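Local atomic coordinates of phosphatidylinositol transfer protein SFH5 (Saccharomyces cerevisiae, PDB entry 6W32), a protein that binds and transfers phosphatidylinositol, helps regulate plasma-membrane phosphoinositide levels, and carries heme b in a Sec14-like fold. Residues Pro101-Tyr106 / Glu163-Ser167. Residues are numbered along the deposited sequence; the frame is centred on the assembly and turned at random.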
ATOM      1  N   PRO A 101       0.287  -8.716   8.221  1.00 58.79           N
ATOM      2  CA  PRO A 101       0.775  -7.420   7.701  1.00 57.81           C
ATOM      3  C   PRO A 101       1.010  -6.402   8.804  1.00 59.29           C
ATOM      4  O   PRO A 101       2.035  -5.712   8.784  1.00 60.86           O
ATOM      5  CB  PRO A 101      -0.320  -6.959   6.722  1.00 50.87           C
ATOM      6  CG  PRO A 101      -1.418  -8.002   6.804  1.00 60.24           C
ATOM      7  CD  PRO A 101      -1.147  -8.921   7.976  1.00 55.59           C
ATOM      8  N   LEU A 102       0.110  -6.302   9.786  1.00 58.12           N
ATOM      9  CA  LEU A 102       0.331  -5.348  10.869  1.00 56.85           C
ATOM     10  C   LEU A 102       1.666  -5.601  11.535  1.00 57.83           C
ATOM     11  O   LEU A 102       2.384  -4.658  11.888  1.00 56.46           O
ATOM     12  CB  LEU A 102      -0.781  -5.444  11.909  1.00 55.68           C
ATOM     13  CG  LEU A 102      -2.074  -4.692  11.648  1.00 58.09           C
ATOM     14  CD1 LEU A 102      -2.830  -4.505  12.963  1.00 55.23           C
ATOM     15  CD2 LEU A 102      -1.771  -3.366  10.977  1.00 55.71           C
ATOM     16  N   SER A 103       2.025  -6.877  11.705  1.00 62.52           N
ATOM     17  CA  SER A 103       3.232  -7.224  12.452  1.00 60.58           C
ATOM     18  C   SER A 103       4.489  -6.947  11.640  1.00 56.50           C
ATOM     19  O   SER A 103       5.490  -6.500  12.201  1.00 58.41           O
ATOM     20  CB  SER A 103       3.186  -8.691  12.895  1.00 63.04           C
ATOM     21  OG  SER A 103       4.493  -9.237  12.939  1.00 64.92           O
ATOM     22  N   CYS A 104       4.448  -7.182  10.321  1.00 55.31           N
ATOM     23  CA  CYS A 104       5.529  -6.748   9.435  1.00 55.99           C
ATOM     24  C   CYS A 104       5.937  -5.281   9.628  1.00 57.92           C
ATOM     25  O   CYS A 104       7.124  -4.953   9.527  1.00 55.03           O
ATOM     26  CB  CYS A 104       5.119  -6.953   7.990  1.00 52.42           C
ATOM     27  SG  CYS A 104       5.172  -8.640   7.462  1.00 54.62           S
ATOM     28  N   ALA A 105       4.986  -4.387   9.900  1.00 55.69           N
ATOM     29  CA  ALA A 105       5.337  -2.983  10.059  1.00 58.15           C
ATOM     30  C   ALA A 105       5.806  -2.638  11.467  1.00 62.43           C
ATOM     31  O   ALA A 105       6.795  -1.907  11.611  1.00 65.20           O
ATOM     32  CB  ALA A 105       4.151  -2.076   9.702  1.00 54.27           C
ATOM     33  N   TYR A 106       5.123  -3.143  12.504  1.00 57.19           N
ATOM     34  CA  TYR A 106       5.249  -2.600  13.856  1.00 64.61           C
ATOM     35  C   TYR A 106       5.986  -3.504  14.850  1.00 62.54           C
ATOM     36  O   TYR A 106       6.233  -3.082  15.993  1.00 57.82           O
ATOM     37  CB  TYR A 106       3.858  -2.270  14.407  1.00 61.33           C
ATOM     38  CG  TYR A 106       3.101  -1.306  13.549  1.00 61.93           C
ATOM     39  CD1 TYR A 106       3.705  -0.153  13.056  1.00 66.44           C
ATOM     40  CD2 TYR A 106       1.781  -1.543  13.210  1.00 67.14           C
ATOM     41  CE1 TYR A 106       2.997   0.748  12.264  1.00 64.22           C
ATOM     42  CE2 TYR A 106       1.076  -0.660  12.396  1.00 64.76           C
ATOM     43  CZ  TYR A 106       1.687   0.481  11.940  1.00 62.45           C
ATOM     44  OH  TYR A 106       0.967   1.347  11.161  1.00 69.65           O
ATOM     45  N   GLU A 163       2.066  -1.023   4.859  1.00 45.80           N
ATOM     46  CA  GLU A 163       1.120  -0.802   5.946  1.00 45.69           C
ATOM     47  C   GLU A 163       1.384   0.514   6.673  1.00 45.82           C
ATOM     48  O   GLU A 163       0.440   1.247   6.976  1.00 51.88           O
ATOM     49  CB  GLU A 163       1.153  -1.989   6.898  1.00 44.04           C
ATOM     50  CG  GLU A 163       0.518  -3.221   6.294  1.00 46.11           C
ATOM     51  CD  GLU A 163      -1.001  -3.217   6.438  1.00 49.91           C
ATOM     52  OE1 GLU A 163      -1.527  -2.380   7.200  1.00 49.48           O
ATOM     53  OE2 GLU A 163      -1.667  -4.079   5.830  1.00 46.86           O
ATOM     54  N   LYS A 164       2.651   0.846   6.947  1.00 43.19           N
ATOM     55  CA  LYS A 164       2.971   2.135   7.561  1.00 45.22           C
ATOM     56  C   LYS A 164       2.457   3.301   6.713  1.00 53.69           C
ATOM     57  O   LYS A 164       2.020   4.330   7.246  1.00 53.05           O
ATOM     58  CB  LYS A 164       4.482   2.266   7.762  1.00 52.71           C
ATOM     59  CG  LYS A 164       5.076   1.585   9.007  1.00 56.05           C
ATOM     60  CD  LYS A 164       6.535   2.001   9.232  1.00 55.64           C
ATOM     61  CE  LYS A 164       7.452   0.840   9.618  1.00 64.26           C
ATOM     62  NZ  LYS A 164       8.455   0.544   8.514  1.00 67.55           N
ATOM     63  N   GLY A 165       2.500   3.162   5.386  1.00 52.96           N
ATOM     64  CA  GLY A 165       1.984   4.223   4.536  1.00 53.62           C
ATOM     65  C   GLY A 165       0.518   4.492   4.806  1.00 56.31           C
ATOM     66  O   GLY A 165       0.110   5.644   4.987  1.00 55.26           O
ATOM     67  N   LEU A 166      -0.285   3.421   4.879  1.00 53.08           N
ATOM     68  CA  LEU A 166      -1.714   3.568   5.081  1.00 49.69           C
ATOM     69  C   LEU A 166      -2.060   4.022   6.482  1.00 54.84           C
ATOM     70  O   LEU A 166      -3.209   4.428   6.703  1.00 65.33           O
ATOM     71  CB  LEU A 166      -2.451   2.270   4.792  1.00 50.49           C
ATOM     72  CG  LEU A 166      -2.033   1.449   3.582  1.00 52.28           C
ATOM     73  CD1 LEU A 166      -2.670   0.079   3.635  1.00 43.40           C
ATOM     74  CD2 LEU A 166      -2.445   2.165   2.334  1.00 56.92           C
ATOM     75  N   SER A 167      -1.119   3.999   7.434  1.00 50.82           N
ATOM     76  CA  SER A 167      -1.501   4.647   8.685  1.00 56.82           C
ATOM     77  C   SER A 167      -1.613   6.152   8.544  1.00 58.33           C
ATOM     78  O   SER A 167      -2.015   6.808   9.506  1.00 65.15           O
ATOM     79  CB  SER A 167      -0.517   4.367   9.818  1.00 66.14           C
ATOM     80  OG  SER A 167      -0.888   5.159  10.958  1.00 80.79           O
TER
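Glu163 reaches from near the C-terminal end of helix 151-166 into the side of the short helix 101-106, and its side chain runs past Ala105 and Pro101 to Leu102. Its CB sits 4.1 Å from the methyl CB of Ala105. One bond further out, CG lies 3.8 Å from the carbonyl oxygen of Pro101 and about as far from the CB of that proline. The chain then bends at chi2 (-83°), which lays the carboxylate along Pro101, the two side chains running the same way; OE2 is 3.3 Å from Pro101 CB, while OE1 lies near Leu102 CD2, the leucine and glutamate side chains crossing at about a right angle. Both oxygens are hydrogen-bonded outside the two segments, OE2 in a salt bridge with Arg96 of helix 82-98 and a hydrogen bond with Tyr212 OH. The nearby arginine would be expected to favour the ionised form of this buried acid. The contact joins helix 101-106, which follows helix 82-98 in the chain, to helix 151-166 of the CRAL-TRIO domain of this Sec14-like protein, the side chain of Glu163 lying about 13 Å from the bound heme. Beyond it, Lys164 continues the interface through its aliphatic stem. Its CG rests 3.8 Å from Ala105 CB and also approaches CE1 of the Tyr106 ring obliquely, the lysine and tyrosine side chains running antiparallel alongside one another. Further along, CE comes to 3.5 Å from the Ala105 carbonyl oxygen. Ala105 CB lies over the centre of one face of the same ring. With CG anti to its carbonyl carbon (chi1 -58°), Tyr106 extends across the contact, and its OH comes to 3.6 Å from Ser167 CB.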